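Local coordinates for extracellular protein containing a SCP domain (Bacillus anthracis, PDB 4IFA) that is of unknown function but is an extracellular SCP-domain (CAP superfamily) protein, a vaccine candidate possibly linked to virulence, at residues N229-R234 against K313-E318. Sequence-based numbering, arbitrary orientation.
Sequences NIIRSR and KNLLNE
Arg232, in the last turn of helix 210-234, comes nearest to Leu316, the residue at which the chain leaves helix 309-315, with 6.6 Å between the two CA atoms. The contact is carried by the guanidinium group of Arg232, whose edge meets the carbonyls of Leu315, at the end of the helix, and Asn317, in the turn beyond it. Arg232 NH1 gives two hydrogen bonds, to Leu315 O at 3.0 Å and to Asn317 O at 2.9 Å, the second with an N-H...O angle of 158°. Arg232 NH2 adds a longer, more bent bond to the same Asn317 O (3.3 Å, 135°), so that one carbonyl oxygen is held end-on by two nitrogens. Both acceptors lie in the guanidinium plane, whereas the nitrogens stand above the carbonyl planes and reach Asn317 O from the same face. Bends at chi2 and chi3 fold the arginine chain so that Arg232 CD passes Leu315 O at 3.3 Å. NE donates a hydrogen bond to Pro238 O, and with all three nitrogens bonded the rotation of the group is probably fixed. Beside this polar grip, Ile231 supplies an apolar flank: its CG2 meets Leu316 CD2 at 3.8 Å, the two side chains crossing at about a right angle, and its CD1 lies 4.3 Å from Leu315 CD1. Leu302 of helix 298-306 touches both Ile231 and Leu315. A buried arginine thus ties the C-terminal end of helix 309-315 and the turn leading to strand 322-328 to helix 210-234, joining helical elements of the alpha/beta fold of the CAP (cysteine-rich secretory protein) domain.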
ATOM      1  N   ASN A 229      -1.962   8.239  -6.952  1.00 17.50           N
ATOM      2  CA  ASN A 229      -1.382   9.037  -8.021  1.00 17.99           C
ATOM      3  C   ASN A 229      -0.365   8.223  -8.847  1.00 19.58           C
ATOM      4  O   ASN A 229      -0.229   8.456 -10.043  1.00 18.81           O
ATOM      5  CB  ASN A 229      -0.847  10.366  -7.544  1.00 19.46           C
ATOM      6  CG  ASN A 229      -1.939  11.389  -7.372  1.00 18.71           C
ATOM      7  OD1 ASN A 229      -2.915  11.354  -8.118  1.00 19.72           O
ATOM      8  ND2 ASN A 229      -1.786  12.307  -6.423  1.00 22.43           N
ATOM      9  N   ILE A 230       0.317   7.254  -8.237  1.00 18.07           N
ATOM     10  CA  ILE A 230       1.175   6.332  -8.998  1.00 17.78           C
ATOM     11  C   ILE A 230       0.328   5.513  -9.981  1.00 18.17           C
ATOM     12  O   ILE A 230       0.703   5.333 -11.138  1.00 19.38           O
ATOM     13  CB  ILE A 230       2.012   5.466  -8.054  1.00 19.29           C
ATOM     14  CG1 ILE A 230       3.077   6.370  -7.433  1.00 23.17           C
ATOM     15  CG2 ILE A 230       2.610   4.253  -8.777  1.00 20.52           C
ATOM     16  CD1 ILE A 230       3.978   5.709  -6.476  1.00 26.74           C
ATOM     17  N   ILE A 231      -0.832   5.037  -9.523  1.00 16.96           N
ATOM     18  CA  ILE A 231      -1.744   4.366 -10.406  1.00 18.46           C
ATOM     19  C   ILE A 231      -2.187   5.308 -11.533  1.00 18.90           C
ATOM     20  O   ILE A 231      -2.216   4.896 -12.726  1.00 20.41           O
ATOM     21  CB  ILE A 231      -2.977   3.853  -9.604  1.00 17.51           C
ATOM     22  CG1 ILE A 231      -2.583   2.703  -8.700  1.00 18.63           C
ATOM     23  CG2 ILE A 231      -4.072   3.384 -10.569  1.00 19.40           C
ATOM     24  CD1 ILE A 231      -3.603   2.341  -7.621  1.00 18.55           C
ATOM     25  N   ARG A 232      -2.577   6.530 -11.196  1.00 19.24           N
ATOM     26  CA  ARG A 232      -3.030   7.510 -12.225  1.00 19.90           C
ATOM     27  C   ARG A 232      -1.920   7.684 -13.282  1.00 20.40           C
ATOM     28  O   ARG A 232      -2.165   7.608 -14.498  1.00 21.12           O
ATOM     29  CB  ARG A 232      -3.404   8.876 -11.661  1.00 20.53           C
ATOM     30  CG  ARG A 232      -4.439   8.978 -10.544  1.00 23.92           C
ATOM     31  CD  ARG A 232      -5.812   8.912 -10.982  1.00 23.37           C
ATOM     32  NE  ARG A 232      -6.258  10.085 -11.732  1.00 20.90           N
ATOM     33  CZ  ARG A 232      -7.518  10.273 -12.113  1.00 22.94           C
ATOM     34  NH1 ARG A 232      -8.436   9.388 -11.800  1.00 22.72           N
ATOM     35  NH2 ARG A 232      -7.839  11.369 -12.803  1.00 22.47           N
ATOM     36  N   SER A 233      -0.695   7.896 -12.838  1.00 20.38           N
ATOM     37  CA  SER A 233       0.427   8.080 -13.750  1.00 21.20           C
ATOM     38  C   SER A 233       0.642   6.869 -14.667  1.00 20.37           C
ATOM     39  O   SER A 233       0.865   7.023 -15.863  1.00 22.33           O
ATOM     40  CB  SER A 233       1.693   8.417 -12.942  1.00 21.83           C
ATOM     41  OG  SER A 233       2.775   8.766 -13.787  1.00 27.38           O
ATOM     42  N   ARG A 234       0.563   5.675 -14.083  0.50 19.73           N
ATOM     43  CA  ARG A 234       0.730   4.422 -14.809  0.50 20.00           C
ATOM     44  C   ARG A 234      -0.270   4.325 -15.983  0.50 20.95           C
ATOM     45  O   ARG A 234       0.057   3.819 -17.069  0.50 23.38           O
ATOM     46  CB  ARG A 234       0.483   3.275 -13.822  0.50 19.55           C
ATOM     47  CG  ARG A 234       0.725   1.884 -14.332  0.50 18.58           C
ATOM     48  CD  ARG A 234       0.301   0.830 -13.269  0.50 17.09           C
ATOM     49  NE  ARG A 234       0.951   1.049 -11.945  0.50 17.09           N
ATOM     50  CZ  ARG A 234       0.377   0.766 -10.762  0.50 18.65           C
ATOM     51  NH1 ARG A 234      -0.856   0.290 -10.730  0.50 15.10           N
ATOM     52  NH2 ARG A 234       0.972   1.007  -9.581  0.50 17.43           N
ATOM     53  N   LYS A 313     -12.882   1.535 -11.332  1.00 21.04           N
ATOM     54  CA  LYS A 313     -13.533   2.575 -12.126  1.00 23.20           C
ATOM     55  C   LYS A 313     -13.307   3.957 -11.495  1.00 22.36           C
ATOM     56  O   LYS A 313     -13.044   4.912 -12.223  1.00 23.20           O
ATOM     57  CB  LYS A 313     -15.034   2.280 -12.368  1.00 25.16           C
ATOM     58  CG  LYS A 313     -15.258   1.114 -13.319  1.00 32.40           C
ATOM     59  CD  LYS A 313     -16.685   0.875 -13.764  1.00 39.17           C
ATOM     60  CE  LYS A 313     -16.743  -0.470 -14.544  1.00 43.00           C
ATOM     61  NZ  LYS A 313     -15.708  -0.619 -15.622  1.00 44.68           N
ATOM     62  N   ASN A 314     -13.396   4.077 -10.155  1.00 20.67           N
ATOM     63  CA  ASN A 314     -13.176   5.374  -9.531  1.00 20.71           C
ATOM     64  C   ASN A 314     -11.708   5.786  -9.615  1.00 20.18           C
ATOM     65  O   ASN A 314     -11.393   6.926  -9.971  1.00 21.56           O
ATOM     66  CB  ASN A 314     -13.636   5.395  -8.075  1.00 20.29           C
ATOM     67  CG  ASN A 314     -15.123   5.356  -7.922  1.00 22.36           C
ATOM     68  OD1 ASN A 314     -15.867   5.990  -8.697  1.00 23.22           O
ATOM     69  ND2 ASN A 314     -15.577   4.636  -6.910  1.00 21.60           N
ATOM     70  N   LEU A 315     -10.803   4.833  -9.364  1.00 19.60           N
ATOM     71  CA  LEU A 315      -9.374   5.122  -9.482  1.00 19.88           C
ATOM     72  C   LEU A 315      -8.988   5.676 -10.827  1.00 20.43           C
ATOM     73  O   LEU A 315      -8.154   6.559 -10.940  1.00 20.79           O
ATOM     74  CB  LEU A 315      -8.551   3.853  -9.247  1.00 18.93           C
ATOM     75  CG  LEU A 315      -8.571   3.310  -7.827  1.00 18.37           C
ATOM     76  CD1 LEU A 315      -7.925   1.908  -7.801  1.00 19.75           C
ATOM     77  CD2 LEU A 315      -7.866   4.191  -6.793  1.00 20.43           C
ATOM     78  N   LEU A 316      -9.619   5.156 -11.876  1.00 18.85           N
ATOM     79  CA  LEU A 316      -9.218   5.461 -13.253  1.00 21.74           C
ATOM     80  C   LEU A 316     -10.109   6.471 -13.964  1.00 22.15           C
ATOM     81  O   LEU A 316      -9.984   6.679 -15.163  1.00 23.84           O
ATOM     82  CB  LEU A 316      -9.120   4.164 -14.089  1.00 22.48           C
ATOM     83  CG  LEU A 316      -8.161   3.095 -13.568  1.00 22.06           C
ATOM     84  CD1 LEU A 316      -8.088   1.915 -14.525  1.00 22.99           C
ATOM     85  CD2 LEU A 316      -6.790   3.669 -13.280  1.00 21.91           C
ATOM     86  N   ASN A 317     -10.985   7.142 -13.217  1.00 21.64           N
ATOM     87  CA  ASN A 317     -11.897   8.090 -13.841  1.00 22.40           C
ATOM     88  C   ASN A 317     -11.218   9.411 -14.102  1.00 22.83           C
ATOM     89  O   ASN A 317     -10.858  10.121 -13.175  1.00 23.32           O
ATOM     90  CB  ASN A 317     -13.140   8.279 -12.965  1.00 23.13           C
ATOM     91  CG  ASN A 317     -14.243   9.058 -13.672  1.00 24.22           C
ATOM     92  OD1 ASN A 317     -14.037   9.686 -14.720  1.00 24.38           O
ATOM     93  ND2 ASN A 317     -15.446   8.994 -13.106  1.00 25.84           N
ATOM     94  N   GLU A 318     -11.031   9.750 -15.371  1.00 25.09           N
ATOM     95  CA  GLU A 318     -10.384  11.007 -15.725  1.00 26.54           C
ATOM     96  C   GLU A 318     -11.217  12.242 -15.302  1.00 28.41           C
ATOM     97  O   GLU A 318     -10.679  13.364 -15.193  1.00 29.08           O
ATOM     98  CB  GLU A 318     -10.093  11.047 -17.241  1.00 30.98           C
ATOM     99  CG  GLU A 318      -9.260  12.267 -17.683  1.00 36.19           C
ATOM    100  CD  GLU A 318      -8.587  12.082 -19.037  1.00 48.19           C
ATOM    101  OE1 GLU A 318      -9.215  11.459 -19.932  1.00 54.59           O
ATOM    102  OE2 GLU A 318      -7.437  12.569 -19.210  1.00 50.86           O
TER